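Side-chain contacts in ssDNA binding protein (Aeropyrum pernix, PDB 4PSN), which binds single-stranded DNA, which probably becomes entrapped in a system of tunnels running between the subunits of its assembly: residues A15-K20 with N49-L54; I74-R79 with I83-S88; E127-T132 with D136-I141; I152-N157 with L161-V166. All blocks are in the same frame, centred on the assembly; numbering follows the deposited sequence.

Overall arrangement
The four contacts follow one another along the chain and fall into two pairs on opposite sides of its centre. Contacts 1 and 2 belong to the N-terminal part, their centres about 15 Å apart; helix 40-61 leads into strand 69-78, and L50 of that helix packs on I74, F85 and F87. Contacts 3 and 4, with centres about 10 Å apart, are successive hairpins of one antiparallel sheet in the C-terminal domain, where strands 137-143 and 146-155 are neighbours. Some 50 Å separates the centres of the two pairs, and each half meets other subunits, as would suit a protein thought to hold DNA in tunnels between subunits.

Contact 1: residues A15-K20 with N49-L54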
loop_
_atom_site.group_PDB
_atom_site.type_symbol
_atom_site.label_atom_id
_atom_site.label_comp_id
_atom_site.label_asym_id
_atom_site.label_seq_id
_atom_site.Cartn_x
_atom_site.Cartn_y
_atom_site.Cartn_z
ATOM N N ALA C 15 -14.723 -3.681 -9.675
ATOM C CA ALA C 15 -15.842 -3.438 -8.760
ATOM C C ALA C 15 -15.486 -2.468 -7.639
ATOM O O ALA C 15 -16.361 -1.972 -6.930
ATOM C CB ALA C 15 -16.359 -4.752 -8.178
ATOM N N GLY C 16 -14.202 -2.186 -7.474
ATOM C CA GLY C 16 -13.793 -1.352 -6.365
ATOM C C GLY C 16 -13.237 -0.017 -6.775
ATOM O O GLY C 16 -12.681 0.702 -5.938
ATOM N N TYR C 17 -13.373 0.322 -8.053
ATOM C CA TYR C 17 -12.755 1.545 -8.558
ATOM C C TYR C 17 -13.324 2.796 -7.879
ATOM O O TYR C 17 -12.574 3.724 -7.590
ATOM C CB TYR C 17 -12.866 1.665 -10.096
ATOM C CG TYR C 17 -14.206 2.208 -10.552
ATOM C CD1 TYR C 17 -14.463 3.579 -10.534
ATOM C CD2 TYR C 17 -15.217 1.355 -10.987
ATOM C CE1 TYR C 17 -15.685 4.077 -10.916
ATOM C CE2 TYR C 17 -16.444 1.848 -11.377
ATOM C CZ TYR C 17 -16.670 3.208 -11.342
ATOM O OH TYR C 17 -17.879 3.715 -11.738
ATOM N N ALA C 18 -14.636 2.833 -7.617
ATOM C CA ALA C 18 -15.234 4.070 -7.115
ATOM C C ALA C 18 -14.664 4.461 -5.747
ATOM O O ALA C 18 -14.322 5.627 -5.507
ATOM C CB ALA C 18 -16.767 3.987 -7.069
ATOM N N ASP C 19 -14.552 3.483 -4.857
ATOM C CA ASP C 19 -14.030 3.759 -3.533
ATOM C C ASP C 19 -12.529 4.039 -3.545
ATOM O O ASP C 19 -12.046 4.793 -2.719
ATOM C CB ASP C 19 -14.396 2.641 -2.550
ATOM C CG ASP C 19 -15.870 2.704 -2.127
ATOM O OD1 ASP C 19 -16.539 3.709 -2.467
ATOM O OD2 ASP C 19 -16.352 1.756 -1.473
ATOM N N LYS C 20 -11.798 3.452 -4.493
ATOM C CA LYS C 20 -10.376 3.763 -4.623
ATOM C C LYS C 20 -10.232 5.214 -5.060
ATOM O O LYS C 20 -9.432 5.975 -4.509
ATOM C CB LYS C 20 -9.709 2.823 -5.636
ATOM C CG LYS C 20 -8.185 2.929 -5.693
ATOM C CD LYS C 20 -7.571 2.821 -4.301
ATOM C CE LYS C 20 -6.154 2.267 -4.311
ATOM N NZ LYS C 20 -6.162 0.777 -4.153
ATOM N N ASN C 49 -18.898 12.786 -8.868
ATOM C CA ASN C 49 -19.030 13.138 -10.282
ATOM C C ASN C 49 -18.054 12.384 -11.179
ATOM O O ASN C 49 -18.429 11.899 -12.251
ATOM C CB ASN C 49 -18.806 14.642 -10.486
ATOM C CG ASN C 49 -19.925 15.486 -9.902
ATOM O OD1 ASN C 49 -21.029 14.990 -9.662
ATOM N ND2 ASN C 49 -19.647 16.770 -9.671
ATOM N N LEU C 50 -16.790 12.310 -10.771
ATOM C CA LEU C 50 -15.831 11.554 -11.560
ATOM C C LEU C 50 -16.298 10.105 -11.627
ATOM O O LEU C 50 -16.287 9.494 -12.689
ATOM C CB LEU C 50 -14.424 11.645 -10.962
ATOM C CG LEU C 50 -13.314 10.890 -11.704
ATOM C CD1 LEU C 50 -13.255 11.322 -13.159
ATOM C CD2 LEU C 50 -11.944 11.096 -11.004
ATOM N N ASN C 51 -16.723 9.555 -10.493
ATOM C CA ASN C 51 -17.129 8.158 -10.464
ATOM C C ASN C 51 -18.314 7.904 -11.386
ATOM O O ASN C 51 -18.401 6.854 -12.021
ATOM C CB ASN C 51 -17.422 7.704 -9.039
ATOM C CG ASN C 51 -16.150 7.366 -8.278
ATOM O OD1 ASN C 51 -15.149 6.994 -8.888
ATOM N ND2 ASN C 51 -16.178 7.501 -6.955
ATOM N N ARG C 52 -19.207 8.886 -11.472
ATOM C CA ARG C 52 -20.402 8.754 -12.307
ATOM C C ARG C 52 -19.985 8.601 -13.759
ATOM O O ARG C 52 -20.484 7.730 -14.488
ATOM C CB ARG C 52 -21.306 9.976 -12.124
ATOM C CG ARG C 52 -22.669 9.874 -12.798
ATOM C CD ARG C 52 -22.639 10.359 -14.221
ATOM N NE ARG C 52 -23.970 10.294 -14.827
ATOM C CZ ARG C 52 -24.476 9.206 -15.403
ATOM N NH1 ARG C 52 -25.700 9.235 -15.926
ATOM N NH2 ARG C 52 -23.753 8.089 -15.463
ATOM N N VAL C 53 -19.049 9.446 -14.172
ATOM C CA VAL C 53 -18.522 9.408 -15.527
ATOM C C VAL C 53 -17.768 8.114 -15.810
ATOM O O VAL C 53 -17.926 7.508 -16.876
ATOM C CB VAL C 53 -17.594 10.599 -15.751
ATOM C CG1 VAL C 53 -16.705 10.365 -16.947
ATOM C CG2 VAL C 53 -18.427 11.872 -15.900
ATOM N N LEU C 54 -16.946 7.692 -14.853
ATOM C CA LEU C 54 -16.180 6.466 -14.999
ATOM C C LEU C 54 -17.104 5.267 -15.104
ATOM O O LEU C 54 -16.798 4.290 -15.788
ATOM C CB LEU C 54 -15.218 6.293 -13.823
ATOM C CG LEU C 54 -14.058 7.294 -13.827
ATOM C CD1 LEU C 54 -13.199 7.117 -12.577
ATOM C CD2 LEU C 54 -13.212 7.118 -15.091
#
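N51 reaches from helix 40-61 to the first turn of helix 17-28 and supplies a polar link between them. Its amide nitrogen ND2 donates to A18 O at 3.0 Å, a bent bond (141° at the hydrogen) that meets the carbonyl well off its axis and tilted from its plane. The N51 side chain leaves its helix beside its own backbone N, with CG anti to the carbonyl carbon (chi1 -80°), which lays the amide against A18. The other amide atom, OD1, is buried here without a polar partner in the model; across the contact it lies near A18 CA and, at 3.6 Å, Y17 CE1. Y17 OH comes to 3.2 Å from N51 O.

Apolar packing surrounds these groups. A18 CB touches the amide, 3.6 Å from N51 CG, and the small methyl lets the two backbones come close, A18 CA lying 5.6 Å from N51 CA. The Y17 side chain runs past N51 in the opposite direction, its ring plane 75° from that of the amide. The same ring carbon that meets OD1 also meets L54 one turn further along, Y17 CE1 lying 3.7 Å from L54 CB.

This helix-helix packing continues through V21, which touches N51 and L54, and through F55 and L58, which Y17 also touches. L50 faces strands 6-13 and 83-97, whereas T170 of a second subunit packs on N51.

Contact 2: residues I74-R79 with I83-S88; sequences IDYEVR and IQFDFS
I74 makes the tight end of this hairpin, its CD1 lying over one face of the F87 ring, 4.0 Å from the ring centroid, in a CH-pi contact. CG1 extends anti to the backbone N (chi1 -176°) and continues straight to CD1, which also reaches F85 CB at 3.8 Å, the two side chains lying roughly perpendicular. On the face carrying Y76, V78, I83 and F85, Y76 CB packs against F85 CD1 at 3.7 Å; Y76 and F85 form a non-hydrogen-bonded antiparallel pair.

The opposite face is looser and polar. E77 and Q84 form a hydrogen-bonded pair, with E77 N donating to Q84 O at 2.8 Å and Q84 N returning a bond to E77 O. Their side chains run alongside each other in the same direction, the carboxylate and amide planes nearly parallel (6° apart), yet E77 OE1 and Q84 OE1 stay 3.9 Å apart. Further along, D86 OD1 accepts from both S88 N and S88 OG, approached from one face of the carboxylate, in an Asx turn where the chain bends out of the strand. A leucine in place of D86 would probably leave S88 N and S88 OG without this acceptor and the corner freer to change shape.

Strand 6-13 flanks strand 69-78 on its other side, T6 bonding D75, while L50 and A46 of helix 40-61 cover the apolar face. At the far end, V78 makes backbone hydrogen bonds to a third subunit.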
loop_
_atom_site.group_PDB
_atom_site.type_symbol
_atom_site.label_atom_id
_atom_site.label_comp_id
_atom_site.label_asym_id
_atom_site.label_seq_id
_atom_site.Cartn_x
_atom_site.Cartn_y
_atom_site.Cartn_z
ATOM N N ILE C 74 -6.084 10.669 -13.849
ATOM C CA ILE C 74 -6.560 11.884 -14.494
ATOM C C ILE C 74 -6.013 13.069 -13.721
ATOM O O ILE C 74 -5.934 13.022 -12.498
ATOM C CB ILE C 74 -8.096 11.918 -14.516
ATOM C CG1 ILE C 74 -8.614 13.142 -15.270
ATOM C CG2 ILE C 74 -8.657 11.858 -13.087
ATOM C CD1 ILE C 74 -10.162 13.133 -15.380
ATOM N N ASP C 75 -5.590 14.109 -14.429
ATOM C CA ASP C 75 -5.053 15.290 -13.766
ATOM C C ASP C 75 -6.197 16.169 -13.269
ATOM O O ASP C 75 -7.314 16.108 -13.798
ATOM C CB ASP C 75 -4.161 16.105 -14.716
ATOM C CG ASP C 75 -2.872 15.369 -15.118
ATOM O OD1 ASP C 75 -2.548 14.304 -14.543
ATOM O OD2 ASP C 75 -2.173 15.883 -16.017
ATOM N N TYR C 76 -5.922 16.993 -12.260
ATOM C CA TYR C 76 -6.918 17.957 -11.787
ATOM C C TYR C 76 -6.288 19.232 -11.262
ATOM O O TYR C 76 -5.116 19.260 -10.862
ATOM C CB TYR C 76 -7.851 17.359 -10.717
ATOM C CG TYR C 76 -7.151 16.988 -9.433
ATOM C CD1 TYR C 76 -7.024 17.902 -8.398
ATOM C CD2 TYR C 76 -6.613 15.721 -9.256
ATOM C CE1 TYR C 76 -6.378 17.566 -7.224
ATOM C CE2 TYR C 76 -5.975 15.371 -8.077
ATOM C CZ TYR C 76 -5.855 16.301 -7.067
ATOM O OH TYR C 76 -5.212 15.961 -5.901
ATOM N N GLU C 77 -7.094 20.282 -11.270
ATOM C CA GLU C 77 -6.676 21.602 -10.862
ATOM C C GLU C 77 -7.557 22.038 -9.705
ATOM O O GLU C 77 -8.783 21.963 -9.770
ATOM C CB GLU C 77 -6.825 22.568 -12.036
ATOM C CG GLU C 77 -6.544 24.026 -11.722
ATOM C CD GLU C 77 -6.645 24.914 -12.959
ATOM O OE1 GLU C 77 -7.428 24.578 -13.878
ATOM O OE2 GLU C 77 -5.933 25.942 -13.019
ATOM N N VAL C 78 -6.924 22.464 -8.626
ATOM C CA VAL C 78 -7.640 23.060 -7.520
ATOM C C VAL C 78 -7.194 24.502 -7.404
ATOM O O VAL C 78 -6.001 24.780 -7.271
ATOM C CB VAL C 78 -7.290 22.380 -6.198
ATOM C CG1 VAL C 78 -8.081 23.029 -5.056
ATOM C CG2 VAL C 78 -7.568 20.902 -6.273
ATOM N N ARG C 79 -8.138 25.425 -7.468
ATOM C CA ARG C 79 -7.821 26.824 -7.238
ATOM C C ARG C 79 -9.106 27.606 -7.045
ATOM O O ARG C 79 -10.094 27.368 -7.739
ATOM C CB ARG C 79 -6.997 27.401 -8.393
ATOM C CG ARG C 79 -7.725 27.500 -9.711
ATOM C CD ARG C 79 -6.736 27.638 -10.868
ATOM N NE ARG C 79 -5.930 28.857 -10.795
ATOM C CZ ARG C 79 -4.986 29.181 -11.676
ATOM N NH1 ARG C 79 -4.303 30.312 -11.537
ATOM N NH2 ARG C 79 -4.723 28.373 -12.698
ATOM N N ILE C 83 -12.498 22.451 -7.650
ATOM C CA ILE C 83 -11.816 21.319 -8.253
ATOM C C ILE C 83 -12.292 21.137 -9.691
ATOM O O ILE C 83 -13.493 21.038 -9.939
ATOM C CB ILE C 83 -12.119 20.029 -7.468
ATOM C CG1 ILE C 83 -11.770 20.214 -5.993
ATOM C CG2 ILE C 83 -11.349 18.856 -8.044
ATOM C CD1 ILE C 83 -12.283 19.110 -5.092
ATOM N N GLN C 84 -11.358 21.100 -10.635
ATOM C CA GLN C 84 -11.699 20.807 -12.019
ATOM C C GLN C 84 -10.813 19.688 -12.556
ATOM O O GLN C 84 -9.592 19.766 -12.467
ATOM C CB GLN C 84 -11.538 22.057 -12.889
ATOM C CG GLN C 84 -12.200 23.312 -12.321
ATOM C CD GLN C 84 -11.292 24.538 -12.392
ATOM O OE1 GLN C 84 -11.232 25.223 -13.416
ATOM N NE2 GLN C 84 -10.575 24.810 -11.300
ATOM N N PHE C 85 -11.430 18.649 -13.110
ATOM C CA PHE C 85 -10.685 17.572 -13.753
ATOM C C PHE C 85 -10.366 17.920 -15.203
ATOM O O PHE C 85 -11.167 18.557 -15.882
ATOM C CB PHE C 85 -11.476 16.260 -13.704
ATOM C CG PHE C 85 -11.664 15.721 -12.326
ATOM C CD1 PHE C 85 -10.610 15.133 -11.650
ATOM C CD2 PHE C 85 -12.900 15.793 -11.701
ATOM C CE1 PHE C 85 -10.774 14.637 -10.375
ATOM C CE2 PHE C 85 -13.078 15.300 -10.424
ATOM C CZ PHE C 85 -12.017 14.720 -9.754
ATOM N N ASP C 86 -9.190 17.512 -15.677
ATOM C CA ASP C 86 -8.854 17.697 -17.079
ATOM C C ASP C 86 -9.041 16.390 -17.821
ATOM O O ASP C 86 -8.181 15.517 -17.780
ATOM C CB ASP C 86 -7.420 18.190 -17.263
ATOM C CG ASP C 86 -7.106 18.519 -18.720
ATOM O OD1 ASP C 86 -7.833 18.026 -19.610
ATOM O OD2 ASP C 86 -6.137 19.265 -18.978
ATOM N N PHE C 87 -10.159 16.252 -18.519
ATOM C CA PHE C 87 -10.453 14.958 -19.113
ATOM C C PHE C 87 -9.574 14.599 -20.304
ATOM O O PHE C 87 -9.529 13.441 -20.703
ATOM C CB PHE C 87 -11.941 14.799 -19.403
ATOM C CG PHE C 87 -12.774 14.600 -18.163
ATOM C CD1 PHE C 87 -12.929 13.343 -17.614
ATOM C CD2 PHE C 87 -13.389 15.675 -17.541
ATOM C CE1 PHE C 87 -13.698 13.154 -16.463
ATOM C CE2 PHE C 87 -14.157 15.496 -16.398
ATOM C CZ PHE C 87 -14.311 14.234 -15.857
ATOM N N SER C 88 -8.846 15.573 -20.841
ATOM C CA SER C 88 -7.853 15.288 -21.878
ATOM C C SER C 88 -6.651 14.525 -21.306
ATOM O O SER C 88 -5.798 14.044 -22.052
ATOM C CB SER C 88 -7.380 16.571 -22.575
ATOM O OG SER C 88 -6.447 17.285 -21.777
#

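Contact 3: residues E127-T132 with D136-I141; sequences EKVGET and DVVYRI
R140 can be followed outward from the hairpin backbone, with V129 and E127 beside it. Its CB lies 3.8 Å from E127 O, and CG is pressed against V129 CG2 at 3.4 Å. Past CD the chain bends at chi3 (-33°), which brings the guanidinium alongside the base of E127. NE has a long, weak ion pair with D147, NH1 stays near V129 CG2, and NH2 comes to 3.5 Å from E127 CB. The glutamate is met at its aliphatic base: its carboxylate points elsewhere, E127 OE2 being 5.5 Å from R140 NH2.

Between these strands the register slips by one residue. Two residues, V129 and G130, sit opposite the single V138, a classic beta bulge; V129 N bonds V138 O at 2.8 Å, and G130 N adds a weak bond to that oxygen. Beyond the bulge, T132 N donates to D136 O beside the turn. On the other face, Y139 CD1 packs against K128 CA at 3.6 Å.

D187 of helix 186-198 receives both K128 NZ and Y139 OH, tying that face to the helix. V138, on the opposite face, packs on I216 and L217 of helix 206-218, while strand 146-155 continues the sheet beside strand 137-143.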
loop_
_atom_site.group_PDB
_atom_site.type_symbol
_atom_site.label_atom_id
_atom_site.label_comp_id
_atom_site.label_asym_id
_atom_site.label_seq_id
_atom_site.Cartn_x
_atom_site.Cartn_y
_atom_site.Cartn_z
ATOM N N GLU C 127 26.751 -14.449 -24.885
ATOM C CA GLU C 127 27.338 -14.040 -26.151
ATOM C C GLU C 127 28.260 -12.874 -25.851
ATOM O O GLU C 127 27.862 -11.940 -25.135
ATOM C CB GLU C 127 26.242 -13.621 -27.135
ATOM C CG GLU C 127 26.656 -13.721 -28.598
ATOM C CD GLU C 127 27.024 -15.146 -29.015
ATOM O OE1 GLU C 127 28.233 -15.430 -29.189
ATOM O OE2 GLU C 127 26.102 -15.981 -29.170
ATOM N N LYS C 128 29.484 -12.939 -26.369
ATOM C CA LYS C 128 30.454 -11.871 -26.190
ATOM C C LYS C 128 29.947 -10.574 -26.822
ATOM O O LYS C 128 29.451 -10.570 -27.954
ATOM C CB LYS C 128 31.821 -12.260 -26.773
ATOM C CG LYS C 128 32.888 -11.172 -26.612
ATOM C CD LYS C 128 34.303 -11.723 -26.765
ATOM C CE LYS C 128 34.428 -12.670 -27.949
ATOM N NZ LYS C 128 35.832 -13.170 -28.145
ATOM N N VAL C 129 30.036 -9.490 -26.060
ATOM C CA VAL C 129 29.672 -8.159 -26.531
ATOM C C VAL C 129 30.896 -7.393 -27.012
ATOM O O VAL C 129 30.874 -6.772 -28.070
ATOM C CB VAL C 129 29.047 -7.318 -25.405
ATOM C CG1 VAL C 129 28.735 -5.905 -25.909
ATOM C CG2 VAL C 129 27.810 -7.986 -24.867
ATOM N N GLY C 130 31.960 -7.404 -26.215
ATOM C CA GLY C 130 33.149 -6.639 -26.552
ATOM C C GLY C 130 34.113 -6.521 -25.388
ATOM O O GLY C 130 33.940 -7.177 -24.365
ATOM N N GLU C 131 35.137 -5.688 -25.558
ATOM C CA GLU C 131 36.110 -5.414 -24.511
ATOM C C GLU C 131 36.025 -3.961 -24.063
ATOM O O GLU C 131 35.724 -3.069 -24.855
ATOM C CB GLU C 131 37.524 -5.712 -25.004
ATOM C CG GLU C 131 37.814 -7.193 -25.161
ATOM C CD GLU C 131 39.276 -7.478 -25.491
ATOM O OE1 GLU C 131 40.108 -6.546 -25.382
ATOM O OE2 GLU C 131 39.585 -8.636 -25.859
ATOM N N THR C 132 36.289 -3.728 -22.785
ATOM C CA THR C 132 36.344 -2.372 -22.259
ATOM C C THR C 132 37.700 -1.758 -22.562
ATOM O O THR C 132 38.627 -2.441 -22.999
ATOM C CB THR C 132 36.208 -2.364 -20.750
ATOM O OG1 THR C 132 37.403 -2.931 -20.189
ATOM C CG2 THR C 132 34.965 -3.146 -20.316
ATOM N N ASP C 136 38.777 -5.556 -19.992
ATOM C CA ASP C 136 37.829 -6.516 -19.434
ATOM C C ASP C 136 37.012 -7.049 -20.605
ATOM O O ASP C 136 36.831 -6.353 -21.598
ATOM C CB ASP C 136 36.841 -5.869 -18.444
ATOM C CG ASP C 136 37.509 -4.961 -17.430
ATOM O OD1 ASP C 136 37.933 -5.452 -16.367
ATOM O OD2 ASP C 136 37.571 -3.742 -17.680
ATOM N N VAL C 137 36.487 -8.262 -20.476
ATOM C CA VAL C 137 35.613 -8.824 -21.503
ATOM C C VAL C 137 34.159 -8.829 -21.014
ATOM O O VAL C 137 33.869 -9.285 -19.909
ATOM C CB VAL C 137 36.033 -10.250 -21.878
ATOM C CG1 VAL C 137 35.245 -10.725 -23.115
ATOM C CG2 VAL C 137 37.526 -10.285 -22.141
ATOM N N VAL C 138 33.251 -8.328 -21.845
ATOM C CA VAL C 138 31.840 -8.229 -21.481
ATOM C C VAL C 138 30.970 -9.183 -22.299
ATOM O O VAL C 138 31.085 -9.241 -23.524
ATOM C CB VAL C 138 31.320 -6.783 -21.629
ATOM C CG1 VAL C 138 29.796 -6.727 -21.498
ATOM C CG2 VAL C 138 31.983 -5.888 -20.587
ATOM N N TYR C 139 30.120 -9.929 -21.602
ATOM C CA TYR C 139 29.203 -10.876 -22.227
ATOM C C TYR C 139 27.784 -10.510 -21.875
ATOM O O TYR C 139 27.497 -10.105 -20.742
ATOM C CB TYR C 139 29.446 -12.307 -21.716
ATOM C CG TYR C 139 30.812 -12.825 -22.011
ATOM C CD1 TYR C 139 31.051 -13.645 -23.114
ATOM C CD2 TYR C 139 31.871 -12.490 -21.195
ATOM C CE1 TYR C 139 32.314 -14.117 -23.388
ATOM C CE2 TYR C 139 33.118 -12.951 -21.455
ATOM C CZ TYR C 139 33.344 -13.757 -22.555
ATOM O OH TYR C 139 34.616 -14.208 -22.794
ATOM N N ARG C 140 26.890 -10.651 -22.846
ATOM C CA ARG C 140 25.466 -10.673 -22.546
ATOM C C ARG C 140 25.063 -12.054 -22.027
ATOM O O ARG C 140 25.559 -13.079 -22.505
ATOM C CB ARG C 140 24.641 -10.369 -23.801
ATOM C CG ARG C 140 24.576 -8.896 -24.189
ATOM C CD ARG C 140 23.518 -8.678 -25.277
ATOM N NE ARG C 140 23.426 -9.835 -26.170
ATOM C CZ ARG C 140 24.110 -9.969 -27.306
ATOM N NH1 ARG C 140 24.939 -9.010 -27.704
ATOM N NH2 ARG C 140 23.967 -11.068 -28.052
ATOM N N ILE C 141 24.169 -12.076 -21.049
ATOM C CA ILE C 141 23.614 -13.328 -20.547
ATOM C C ILE C 141 22.187 -13.474 -21.058
ATOM O O ILE C 141 21.425 -12.517 -21.052
ATOM C CB ILE C 141 23.610 -13.358 -19.017
ATOM C CG1 ILE C 141 25.025 -13.112 -18.472
ATOM C CG2 ILE C 141 23.107 -14.698 -18.512
ATOM C CD1 ILE C 141 25.073 -12.987 -16.947
#

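Contact 4: residues I152-N157 with L161-V166; sequences IVTPLN and LVRGAV
The two terminal nitrogens of R163 both donate to the T154 hydroxyl oxygen, NH2 to T154 OG1 at 2.7 Å and NH1 to T154 OG1 at 2.8 Å. The oxygen lies almost in the guanidinium plane. To get there the arginine starts with CG between its backbone N and carbonyl carbon (chi1 47°) and folds at chi2 (-73°), which carries it across to the adjacent strand, past its pair partner I152 to T154, two residues further on and on the same face. NH2 adds a weak bond to I152 O.

Around this the backbone ladder is regular. I152 pairs with R163 and T154 with L161, each exchanging two bonds; I152 N donates to R163 O at 2.8 Å, and T154 N to L161 O.

Apolar groups pack on and around the arginine. I152 CG2 sits over one face of the guanidinium and touches R163 CG at 3.7 Å, while L161 CB lies over a face toward its rim. Beyond T154, L156 CD1 meets L161 CG at 3.8 Å. On the reverse face, V153 CG2 and V162 CG2 are 4.2 Å apart.

A methionine in place of R163 would probably leave T154 OG1 without two donors and remove the flat group on which I152 packs. T154 OG1 also hydrogen-bonds D136 OD1, and this one hydroxyl thereby joins the arginine to a carboxylate at the start of the neighbouring strand 137-143.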
loop_
_atom_site.group_PDB
_atom_site.type_symbol
_atom_site.label_atom_id
_atom_site.label_comp_id
_atom_site.label_asym_id
_atom_site.label_seq_id
_atom_site.Cartn_x
_atom_site.Cartn_y
_atom_site.Cartn_z
ATOM N N ILE C 152 30.936 -9.467 -16.567
ATOM C CA ILE C 152 32.194 -8.858 -16.959
ATOM C C ILE C 152 33.351 -9.656 -16.390
ATOM O O ILE C 152 33.354 -10.036 -15.224
ATOM C CB ILE C 152 32.274 -7.370 -16.533
ATOM C CG1 ILE C 152 33.625 -6.764 -16.936
ATOM C CG2 ILE C 152 32.027 -7.211 -15.020
ATOM C CD1 ILE C 152 33.605 -5.227 -16.876
ATOM N N VAL C 153 34.336 -9.918 -17.231
ATOM C CA VAL C 153 35.463 -10.747 -16.849
ATOM C C VAL C 153 36.766 -9.968 -16.959
ATOM O O VAL C 153 37.096 -9.421 -18.019
ATOM C CB VAL C 153 35.552 -11.981 -17.773
ATOM C CG1 VAL C 153 36.795 -12.831 -17.419
ATOM C CG2 VAL C 153 34.281 -12.807 -17.634
ATOM N N THR C 154 37.517 -9.920 -15.867
ATOM C CA THR C 154 38.800 -9.226 -15.882
ATOM C C THR C 154 39.936 -10.241 -15.824
ATOM O O THR C 154 40.134 -10.889 -14.808
ATOM C CB THR C 154 38.948 -8.259 -14.673
ATOM O OG1 THR C 154 37.811 -7.392 -14.595
ATOM C CG2 THR C 154 40.226 -7.418 -14.806
ATOM N N PRO C 155 40.677 -10.389 -16.918
ATOM C CA PRO C 155 41.767 -11.365 -16.923
ATOM C C PRO C 155 42.879 -10.913 -15.987
ATOM O O PRO C 155 43.270 -9.745 -15.977
ATOM C CB PRO C 155 42.243 -11.357 -18.387
ATOM C CG PRO C 155 41.079 -10.778 -19.165
ATOM C CD PRO C 155 40.455 -9.785 -18.243
ATOM N N LEU C 156 43.349 -11.823 -15.154
ATOM C CA LEU C 156 44.496 -11.518 -14.321
ATOM C C LEU C 156 45.676 -12.252 -14.946
ATOM O O LEU C 156 45.950 -12.094 -16.129
ATOM C CB LEU C 156 44.245 -11.971 -12.887
ATOM C CG LEU C 156 42.982 -11.359 -12.265
ATOM C CD1 LEU C 156 42.594 -12.049 -10.958
ATOM C CD2 LEU C 156 43.142 -9.853 -12.073
ATOM N N ASN C 157 46.359 -13.076 -14.171
ATOM C CA ASN C 157 47.491 -13.835 -14.707
ATOM C C ASN C 157 47.235 -15.304 -14.403
ATOM O O ASN C 157 47.524 -15.765 -13.308
ATOM C CB ASN C 157 48.809 -13.322 -14.083
ATOM C CG ASN C 157 50.053 -14.068 -14.600
ATOM O OD1 ASN C 157 49.986 -14.849 -15.550
ATOM N ND2 ASN C 157 51.194 -13.831 -13.949
ATOM N N LEU C 161 38.807 -12.304 -12.580
ATOM C CA LEU C 161 37.698 -11.889 -11.740
ATOM C C LEU C 161 36.438 -11.876 -12.597
ATOM O O LEU C 161 36.459 -11.391 -13.734
ATOM C CB LEU C 161 37.958 -10.489 -11.211
ATOM C CG LEU C 161 39.258 -10.349 -10.427
ATOM C CD1 LEU C 161 39.496 -8.902 -10.043
ATOM C CD2 LEU C 161 39.220 -11.220 -9.193
ATOM N N VAL C 162 35.347 -12.404 -12.049
ATOM C CA VAL C 162 34.088 -12.455 -12.757
ATOM C C VAL C 162 33.014 -11.846 -11.870
ATOM O O VAL C 162 32.963 -12.128 -10.677
ATOM C CB VAL C 162 33.688 -13.907 -13.056
ATOM C CG1 VAL C 162 32.398 -13.931 -13.846
ATOM C CG2 VAL C 162 34.800 -14.601 -13.841
ATOM N N ARG C 163 32.177 -10.994 -12.447
ATOM C CA ARG C 163 30.977 -10.529 -11.749
ATOM C C ARG C 163 29.886 -10.239 -12.760
ATOM O O ARG C 163 30.156 -10.147 -13.946
ATOM C CB ARG C 163 31.242 -9.306 -10.845
ATOM C CG ARG C 163 32.035 -8.161 -11.440
ATOM C CD ARG C 163 33.505 -8.553 -11.563
ATOM N NE ARG C 163 34.412 -7.415 -11.666
ATOM C CZ ARG C 163 35.379 -7.319 -12.573
ATOM N NH1 ARG C 163 36.170 -6.253 -12.589
ATOM N NH2 ARG C 163 35.558 -8.287 -13.469
ATOM N N GLY C 164 28.654 -10.111 -12.305
ATOM C CA GLY C 164 27.581 -9.902 -13.255
ATOM C C GLY C 164 26.243 -9.953 -12.580
ATOM O O GLY C 164 26.168 -10.011 -11.358
ATOM N N ALA C 165 25.181 -9.936 -13.383
ATOM C CA ALA C 165 23.840 -9.868 -12.846
ATOM C C ALA C 165 22.861 -10.341 -13.913
ATOM O O ALA C 165 23.131 -10.164 -15.094
ATOM C CB ALA C 165 23.522 -8.414 -12.466
ATOM N N VAL C 166 21.735 -10.929 -13.490
ATOM C CA VAL C 166 20.606 -11.197 -14.393
ATOM C C VAL C 166 19.320 -10.748 -13.708
ATOM O O VAL C 166 19.245 -10.664 -12.475
ATOM C CB VAL C 166 20.492 -12.701 -14.772
ATOM C CG1 VAL C 166 21.760 -13.190 -15.518
ATOM C CG2 VAL C 166 20.260 -13.538 -13.543
#